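Local coordinates for transcriptional repressor of the blcABC operon (Agrobacterium tumefaciens, PDB 3MQ0), which probably binds DNA as a transcription factor of the IclR type, repressing the blcABC operon under regulation by its state of oligomerization, at residues B[115-123]-B[134-142]; B[153-162]-B[180-189]. All coordinates share one frame; numbering follows the deposited sequence.

Both contacts lie in the C-terminal, GAF-like part of the IclR-type repressor, and they follow each other along the chain. Interaction 1 pairs strands 120-127 and 130-137 as a hairpin and ties down the turns at its open end. Interaction 2 begins at strand 152-154, which lies beside strand 130-137 in the same antiparallel sheet, and packs the turn leading from it into helix 159-165 against the irregular segment 180-189. The centres of the two contacts are about 20 Å apart and their nearest atoms about 5 Å apart, without touching. Strand 130-137 connects them, since L153 of interaction 2 is backbone-bonded to V131.

Interaction 1 (B[115-123]-B[134-142]); sequences DLDPYTVTL and IGCRNSAQP
V121 and R137 form an antiparallel hydrogen-bonded pair (V121 N to R137 O 2.9 Å, R137 N to V121 O 2.7 Å), and strands 120-123 and 134-137 run at 172° to each other. T122 and C136 follow as a non-hydrogen-bonded pair. At L123 the register slips into a classic beta bulge: L123 O accepts from both I134 N (2.8 Å) and G135 N (3.2 Å), while L123 N donates to G135 O. The I134 side chain lies obliquely across that of L123, with its CD1 3.7 Å from L123 CD2.

At the other end R137 reaches back over the neighbouring strand. Its chain bends at chi3 (82°), which folds the guanidinium against V121, whose CG2 sits over one face toward the rim. NH2 of R137 donates to Y119 O at 2.9 Å, close to the line of the carbonyl but bent at the hydrogen (134°), with Y119 O tilted out of the guanidinium plane. L116 O lies at the guanidinium edge, 2.8 Å from R137 NH2; L116 O accepts from Y119 N within the type I turn 116-119. One water lies between D117 OD1 and R137 NE, its bond to NE long and weak.

Beyond the strand, S139 swings its hydroxyl toward T120, and T120 OG1 and S139 OG are hydrogen-bonded at 3.0 Å, either being able to donate. S139 OG also accepts from Q141 N in an ST turn just after the strand. T120 and T122 bring their CG2 methyls to the sulfur of C136. V121 and L123 face the other way, onto F106 of helix 102-110, while the backbones of T120 and T122 are hydrogen-bonded to S239 and A237 of strand 232-241, making this hairpin part of the central antiparallel sheet of a GAF-like IclR C-terminal domain.

Interaction 2 (B[153-162]-B[180-189]); sequences LPAPFTATGK and FPQPLTSRSV
The ring of F157 is set into the curve of segment 180-189, which meets it over a face and around its edge. S188 CB stands over one face in a CH-pi contact, 3.9 Å from the centroid of the F157 ring and only 14° off the ring normal. Three carbonyl oxygens, of P181, Q182 and V189, come to the edge near the ring plane; Q182 O is 3.2 Å from F157 CE2 and V189 O is 3.4 Å from F157 CE1. Oxygens so placed face the weakly positive C-H rim, an approach that is probably favourable electrostatically. L184 crosses the ring at an angle, its CG 3.9 Å from F157 CD2. With chi1 at 66°, V189 holds CG1 between its backbone N and carbonyl carbon, where it reaches both the CD1 side of the F157 ring and P156 O.

P156 and F157 belong to the turn joining strand 152-154 to helix 159-165 in the GAF-like domain; T158 is the helix N-cap, its OG1 accepting from G161 N. Beside F157, P156 and P181 lie across each other with their CG atoms 3.9 Å apart. F180 closes in from the same segment as P181, whose CD sits over one face of its ring, and puts CZ 4.0 Å from P156 CB.

Polar bonds brace the backbone of each segment beside these apolar contacts. K162 NZ donates to P156 O in the carbonyl plane at 2.8 Å, and its charge is paired with E198 of helix 192-205. S188 OG accepts from both L184 N and T185 N and bonds Q213 O as well, holding the type I turn 185-188 that carries its CB above F157.

Interaction 1 (B[115-123]-B[134-142])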
loop_
_atom_site.group_PDB
_atom_site.type_symbol
_atom_site.label_atom_id
_atom_site.label_comp_id
_atom_site.label_asym_id
_atom_site.label_seq_id
_atom_site.Cartn_x
_atom_site.Cartn_y
_atom_site.Cartn_z
ATOM N N ASP B 115 24.532 22.197 3.023
ATOM C CA ASP B 115 25.764 21.418 3.137
ATOM C C ASP B 115 26.233 20.934 1.766
ATOM O O ASP B 115 27.433 20.816 1.508
ATOM C CB ASP B 115 25.542 20.195 4.033
ATOM C CG ASP B 115 24.600 20.478 5.192
ATOM O OD1 ASP B 115 25.087 20.570 6.346
ATOM O OD2 ASP B 115 23.377 20.613 4.944
ATOM N N LEU B 116 25.276 20.627 0.898
ATOM C CA LEU B 116 25.580 20.071 -0.414
ATOM C C LEU B 116 25.665 21.130 -1.526
ATOM O O LEU B 116 25.857 20.790 -2.697
ATOM C CB LEU B 116 24.522 19.036 -0.788
ATOM C CG LEU B 116 24.378 17.849 0.167
ATOM C CD1 LEU B 116 23.223 16.984 -0.282
ATOM C CD2 LEU B 116 25.677 17.048 0.249
ATOM N N ASP B 117 25.512 22.399 -1.163
ATOM C CA ASP B 117 25.565 23.487 -2.141
ATOM C C ASP B 117 26.796 23.458 -3.047
ATOM O O ASP B 117 26.699 23.810 -4.224
ATOM C CB ASP B 117 25.484 24.860 -1.453
ATOM C CG ASP B 117 24.066 25.233 -1.024
ATOM O OD1 ASP B 117 23.136 24.415 -1.198
ATOM O OD2 ASP B 117 23.889 26.358 -0.497
ATOM N N PRO B 118 27.959 23.054 -2.507
ATOM C CA PRO B 118 29.182 23.085 -3.320
ATOM C C PRO B 118 29.223 22.003 -4.400
ATOM O O PRO B 118 30.092 22.068 -5.268
ATOM C CB PRO B 118 30.294 22.811 -2.302
ATOM C CG PRO B 118 29.683 23.061 -0.952
ATOM C CD PRO B 118 28.241 22.709 -1.101
ATOM N N TYR B 119 28.318 21.028 -4.354
ATOM C CA TYR B 119 28.432 19.881 -5.260
ATOM C C TYR B 119 27.316 19.758 -6.277
ATOM O O TYR B 119 26.167 20.139 -6.026
ATOM C CB TYR B 119 28.518 18.570 -4.468
ATOM C CG TYR B 119 29.441 18.683 -3.289
ATOM C CD1 TYR B 119 30.808 18.735 -3.464
ATOM C CD2 TYR B 119 28.941 18.761 -1.997
ATOM C CE1 TYR B 119 31.657 18.853 -2.388
ATOM C CE2 TYR B 119 29.782 18.888 -0.917
ATOM C CZ TYR B 119 31.137 18.927 -1.118
ATOM O OH TYR B 119 31.987 19.059 -0.043
ATOM N N THR B 120 27.663 19.172 -7.417
ATOM C CA THR B 120 26.661 18.774 -8.391
ATOM C C THR B 120 25.992 17.509 -7.872
ATOM O O THR B 120 26.668 16.571 -7.473
ATOM C CB THR B 120 27.301 18.499 -9.750
ATOM O OG1 THR B 120 27.827 19.727 -10.277
ATOM C CG2 THR B 120 26.280 17.912 -10.717
ATOM N N VAL B 121 24.662 17.482 -7.873
ATOM C CA VAL B 121 23.937 16.338 -7.324
ATOM C C VAL B 121 23.052 15.743 -8.396
ATOM O O VAL B 121 22.336 16.480 -9.085
ATOM C CB VAL B 121 23.024 16.770 -6.162
ATOM C CG1 VAL B 121 22.460 15.538 -5.441
ATOM C CG2 VAL B 121 23.781 17.665 -5.204
ATOM N N THR B 122 23.102 14.422 -8.552
ATOM C CA THR B 122 22.303 13.755 -9.576
ATOM C C THR B 122 21.361 12.755 -8.939
ATOM O O THR B 122 21.601 12.278 -7.834
ATOM C CB THR B 122 23.195 13.002 -10.585
ATOM O OG1 THR B 122 24.069 12.125 -9.864
ATOM C CG2 THR B 122 24.042 13.976 -11.366
ATOM N N LEU B 123 20.283 12.457 -9.650
ATOM C CA LEU B 123 19.293 11.478 -9.222
ATOM C C LEU B 123 19.082 10.557 -10.409
ATOM O O LEU B 123 18.819 11.029 -11.519
ATOM C CB LEU B 123 17.975 12.176 -8.912
ATOM C CG LEU B 123 16.775 11.308 -8.503
ATOM C CD1 LEU B 123 17.036 10.732 -7.126
ATOM C CD2 LEU B 123 15.469 12.137 -8.529
ATOM N N ILE B 134 17.467 11.287 -14.013
ATOM C CA ILE B 134 16.138 11.886 -13.974
ATOM C C ILE B 134 16.094 13.218 -13.243
ATOM O O ILE B 134 15.093 13.939 -13.313
ATOM C CB ILE B 134 15.086 10.936 -13.382
ATOM C CG1 ILE B 134 15.438 10.542 -11.945
ATOM C CG2 ILE B 134 14.971 9.684 -14.249
ATOM C CD1 ILE B 134 14.290 9.843 -11.204
ATOM N N GLY B 135 17.163 13.539 -12.530
ATOM C CA GLY B 135 17.270 14.827 -11.859
ATOM C C GLY B 135 18.716 15.257 -11.748
ATOM O O GLY B 135 19.612 14.417 -11.703
ATOM N N CYS B 136 18.951 16.567 -11.744
ATOM C CA CYS B 136 20.311 17.074 -11.631
ATOM C C CYS B 136 20.309 18.492 -11.093
ATOM O O CYS B 136 19.662 19.372 -11.667
ATOM C CB CYS B 136 21.026 17.034 -12.988
ATOM S SG CYS B 136 22.760 17.632 -12.941
ATOM N N ARG B 137 21.029 18.717 -9.994
ATOM C CA ARG B 137 21.212 20.070 -9.474
ATOM C C ARG B 137 22.675 20.474 -9.646
ATOM O O ARG B 137 23.562 19.907 -9.014
ATOM C CB ARG B 137 20.752 20.194 -8.013
ATOM C CG ARG B 137 20.742 21.656 -7.517
ATOM C CD ARG B 137 20.525 21.799 -6.012
ATOM N NE ARG B 137 21.716 21.610 -5.169
ATOM C CZ ARG B 137 22.982 21.654 -5.582
ATOM N NH1 ARG B 137 23.284 21.899 -6.847
ATOM N NH2 ARG B 137 23.955 21.449 -4.709
ATOM N N ASN B 138 22.925 21.430 -10.546
ATOM C CA ASN B 138 24.287 21.816 -10.911
ATOM C C ASN B 138 24.991 22.646 -9.855
ATOM O O ASN B 138 24.347 23.222 -8.986
ATOM C CB ASN B 138 24.291 22.563 -12.240
ATOM C CG ASN B 138 24.046 21.641 -13.405
ATOM O OD1 ASN B 138 23.018 21.726 -14.073
ATOM N ND2 ASN B 138 24.982 20.727 -13.640
ATOM N N SER B 139 26.317 22.718 -9.950
ATOM C CA SER B 139 27.130 23.497 -9.013
ATOM C C SER B 139 28.327 24.117 -9.707
ATOM O O SER B 139 28.432 24.078 -10.938
ATOM C CB SER B 139 27.653 22.609 -7.890
ATOM O OG SER B 139 28.741 21.831 -8.358
ATOM N N ALA B 140 29.229 24.688 -8.903
ATOM C CA ALA B 140 30.451 25.321 -9.398
ATOM C C ALA B 140 31.583 24.329 -9.676
ATOM O O ALA B 140 32.643 24.709 -10.179
ATOM C CB ALA B 140 30.927 26.400 -8.418
ATOM N N GLN B 141 31.366 23.066 -9.341
ATOM C CA GLN B 141 32.352 22.041 -9.642
ATOM C C GLN B 141 32.587 22.000 -11.158
ATOM O O GLN B 141 31.639 21.877 -11.934
ATOM C CB GLN B 141 31.863 20.683 -9.134
ATOM C CG GLN B 141 32.952 19.784 -8.577
ATOM C CD GLN B 141 33.483 20.236 -7.226
ATOM O OE1 GLN B 141 32.739 20.726 -6.374
ATOM N NE2 GLN B 141 34.780 20.062 -7.022
ATOM N N PRO B 142 33.854 22.125 -11.589
ATOM C CA PRO B 142 34.151 22.021 -13.023
ATOM C C PRO B 142 33.588 20.725 -13.614
ATOM O O PRO B 142 34.057 20.266 -14.655
ATOM C CB PRO B 142 35.682 22.008 -13.064
ATOM C CG PRO B 142 36.097 22.747 -11.834
ATOM C CD PRO B 142 35.059 22.415 -10.789
HETATM O O HOH W 1 22.289 21.953 -1.801
HETATM O O HOH W 2 28.534 25.291 -6.445
#

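Interaction 2 (B[153-162]-B[180-189])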
loop_
_atom_site.group_PDB
_atom_site.type_symbol
_atom_site.label_atom_id
_atom_site.label_comp_id
_atom_site.label_asym_id
_atom_site.label_seq_id
_atom_site.Cartn_x
_atom_site.Cartn_y
_atom_site.Cartn_z
ATOM N N LEU B 153 24.244 5.992 -18.648
ATOM C CA LEU B 153 25.615 5.534 -18.440
ATOM C C LEU B 153 25.601 4.092 -17.918
ATOM O O LEU B 153 24.606 3.655 -17.347
ATOM C CB LEU B 153 26.331 6.435 -17.428
ATOM C CG LEU B 153 26.753 7.800 -17.975
ATOM C CD1 LEU B 153 27.412 8.627 -16.864
ATOM C CD2 LEU B 153 27.699 7.625 -19.133
ATOM N N PRO B 154 26.709 3.350 -18.097
ATOM C CA PRO B 154 26.794 1.986 -17.546
ATOM C C PRO B 154 26.721 1.980 -16.031
ATOM O O PRO B 154 27.512 2.650 -15.364
ATOM C CB PRO B 154 28.176 1.500 -17.999
ATOM C CG PRO B 154 28.525 2.364 -19.182
ATOM C CD PRO B 154 27.898 3.704 -18.894
ATOM N N ALA B 155 25.775 1.224 -15.492
ATOM C CA ALA B 155 25.605 1.119 -14.047
ATOM C C ALA B 155 26.875 0.710 -13.292
ATOM O O ALA B 155 27.101 1.174 -12.178
ATOM C CB ALA B 155 24.470 0.160 -13.718
ATOM N N PRO B 156 27.705 -0.173 -13.877
ATOM C CA PRO B 156 28.855 -0.605 -13.065
ATOM C C PRO B 156 29.874 0.495 -12.796
ATOM O O PRO B 156 30.643 0.355 -11.849
ATOM C CB PRO B 156 29.504 -1.696 -13.927
ATOM C CG PRO B 156 28.367 -2.253 -14.707
ATOM C CD PRO B 156 27.509 -1.049 -15.050
ATOM N N PHE B 157 29.884 1.548 -13.611
ATOM C CA PHE B 157 30.893 2.598 -13.487
ATOM C C PHE B 157 30.472 3.810 -12.619
ATOM O O PHE B 157 31.326 4.534 -12.109
ATOM C CB PHE B 157 31.309 3.103 -14.882
ATOM C CG PHE B 157 31.801 2.019 -15.834
ATOM C CD1 PHE B 157 32.368 0.848 -15.367
ATOM C CD2 PHE B 157 31.710 2.206 -17.208
ATOM C CE1 PHE B 157 32.820 -0.128 -16.246
ATOM C CE2 PHE B 157 32.152 1.226 -18.102
ATOM C CZ PHE B 157 32.716 0.057 -17.604
ATOM N N THR B 158 29.176 4.049 -12.459
ATOM C CA THR B 158 28.729 5.264 -11.762
ATOM C C THR B 158 28.524 5.011 -10.270
ATOM O O THR B 158 28.339 3.869 -9.854
ATOM C CB THR B 158 27.387 5.787 -12.346
ATOM O OG1 THR B 158 26.377 4.792 -12.170
ATOM C CG2 THR B 158 27.497 6.078 -13.841
ATOM N N ALA B 159 28.525 6.070 -9.454
ATOM C CA ALA B 159 28.298 5.879 -8.022
ATOM C C ALA B 159 26.865 5.408 -7.763
ATOM O O ALA B 159 26.657 4.482 -6.993
ATOM C CB ALA B 159 28.589 7.169 -7.236
ATOM N N THR B 160 25.875 6.030 -8.409
ATOM C CA THR B 160 24.499 5.545 -8.224
ATOM C C THR B 160 24.330 4.131 -8.741
ATOM O O THR B 160 23.579 3.354 -8.154
ATOM C CB THR B 160 23.422 6.409 -8.919
ATOM O OG1 THR B 160 23.685 6.480 -10.320
ATOM C CG2 THR B 160 23.377 7.826 -8.334
ATOM N N GLY B 161 25.013 3.822 -9.848
ATOM C CA GLY B 161 24.969 2.496 -10.448
ATOM C C GLY B 161 25.482 1.428 -9.488
ATOM O O GLY B 161 24.843 0.407 -9.298
ATOM N N LYS B 162 26.640 1.665 -8.877
ATOM C CA LYS B 162 27.171 0.732 -7.880
ATOM C C LYS B 162 26.215 0.532 -6.704
ATOM O O LYS B 162 25.997 -0.591 -6.255
ATOM C CB LYS B 162 28.542 1.199 -7.375
ATOM C CG LYS B 162 29.644 1.203 -8.439
ATOM C CD LYS B 162 30.919 1.864 -7.892
ATOM C CE LYS B 162 31.855 2.302 -9.031
ATOM N NZ LYS B 162 32.374 1.099 -9.736
ATOM N N PHE B 180 30.411 -7.854 -20.136
ATOM C CA PHE B 180 30.710 -6.712 -19.300
ATOM C C PHE B 180 30.955 -5.450 -20.151
ATOM O O PHE B 180 31.627 -5.520 -21.172
ATOM C CB PHE B 180 31.917 -7.036 -18.427
ATOM C CG PHE B 180 31.959 -6.241 -17.178
ATOM C CD1 PHE B 180 31.186 -6.605 -16.086
ATOM C CD2 PHE B 180 32.742 -5.103 -17.098
ATOM C CE1 PHE B 180 31.198 -5.853 -14.930
ATOM C CE2 PHE B 180 32.763 -4.349 -15.946
ATOM C CZ PHE B 180 31.995 -4.721 -14.860
ATOM N N PRO B 181 30.397 -4.295 -19.741
ATOM C CA PRO B 181 30.617 -3.073 -20.527
ATOM C C PRO B 181 32.095 -2.730 -20.686
ATOM O O PRO B 181 32.888 -2.967 -19.766
ATOM C CB PRO B 181 29.904 -1.979 -19.706
ATOM C CG PRO B 181 29.712 -2.566 -18.339
ATOM C CD PRO B 181 29.553 -4.044 -18.557
ATOM N N GLN B 182 32.453 -2.175 -21.844
ATOM C CA GLN B 182 33.809 -1.702 -22.093
ATOM C C GLN B 182 34.121 -0.470 -21.243
ATOM O O GLN B 182 33.240 0.350 -20.997
ATOM C CB GLN B 182 33.987 -1.361 -23.578
ATOM C CG GLN B 182 33.887 -2.554 -24.524
ATOM C CD GLN B 182 35.059 -3.518 -24.392
ATOM O OE1 GLN B 182 36.222 -3.127 -24.518
ATOM N NE2 GLN B 182 34.755 -4.784 -24.129
ATOM N N PRO B 183 35.385 -0.320 -20.807
ATOM C CA PRO B 183 35.759 0.788 -19.913
ATOM C C PRO B 183 35.599 2.176 -20.537
ATOM O O PRO B 183 35.792 2.339 -21.742
ATOM C CB PRO B 183 37.237 0.512 -19.613
ATOM C CG PRO B 183 37.706 -0.334 -20.751
ATOM C CD PRO B 183 36.531 -1.189 -21.121
ATOM N N LEU B 184 35.242 3.164 -19.718
ATOM C CA LEU B 184 35.203 4.554 -20.169
ATOM C C LEU B 184 36.546 5.239 -19.925
ATOM O O LEU B 184 36.951 6.117 -20.687
ATOM C CB LEU B 184 34.072 5.333 -19.490
ATOM C CG LEU B 184 32.646 4.891 -19.835
ATOM C CD1 LEU B 184 31.614 5.897 -19.334
ATOM C CD2 LEU B 184 32.489 4.684 -21.341
ATOM N N THR B 185 37.228 4.840 -18.854
ATOM C CA THR B 185 38.532 5.404 -18.507
ATOM C C THR B 185 39.448 4.264 -18.091
ATOM O O THR B 185 39.019 3.120 -18.046
ATOM C CB THR B 185 38.439 6.419 -17.329
ATOM O OG1 THR B 185 38.225 5.709 -16.101
ATOM C CG2 THR B 185 37.297 7.404 -17.536
ATOM N N SER B 186 40.701 4.578 -17.781
ATOM C CA SER B 186 41.643 3.573 -17.304
ATOM C C SER B 186 41.324 3.114 -15.884
ATOM O O SER B 186 41.951 2.185 -15.372
ATOM C CB SER B 186 43.072 4.106 -17.363
ATOM O OG SER B 186 43.255 5.193 -16.473
ATOM N N ARG B 187 40.348 3.757 -15.244
ATOM C CA ARG B 187 39.967 3.376 -13.881
ATOM C C ARG B 187 38.645 2.630 -13.834
ATOM O O ARG B 187 38.260 2.111 -12.785
ATOM C CB ARG B 187 39.855 4.609 -12.985
ATOM C CG ARG B 187 40.978 5.598 -13.159
ATOM C CD ARG B 187 41.974 5.478 -12.049
ATOM N NE ARG B 187 41.352 5.639 -10.743
ATOM C CZ ARG B 187 42.039 5.738 -9.612
ATOM N NH1 ARG B 187 43.366 5.703 -9.645
ATOM N NH2 ARG B 187 41.409 5.877 -8.453
ATOM N N SER B 188 37.940 2.579 -14.958
ATOM C CA SER B 188 36.649 1.901 -14.992
ATOM C C SER B 188 36.823 0.477 -14.508
ATOM O O SER B 188 37.779 -0.180 -14.878
ATOM C CB SER B 188 36.091 1.882 -16.415
ATOM O OG SER B 188 35.806 3.193 -16.869
ATOM N N VAL B 189 35.898 -0.009 -13.689
ATOM C CA VAL B 189 36.012 -1.372 -13.193
ATOM C C VAL B 189 36.069 -2.339 -14.389
ATOM O O VAL B 189 35.311 -2.203 -15.343
ATOM C CB VAL B 189 34.898 -1.696 -12.183
ATOM C CG1 VAL B 189 33.539 -1.691 -12.853
ATOM C CG2 VAL B 189 35.160 -3.017 -11.512
#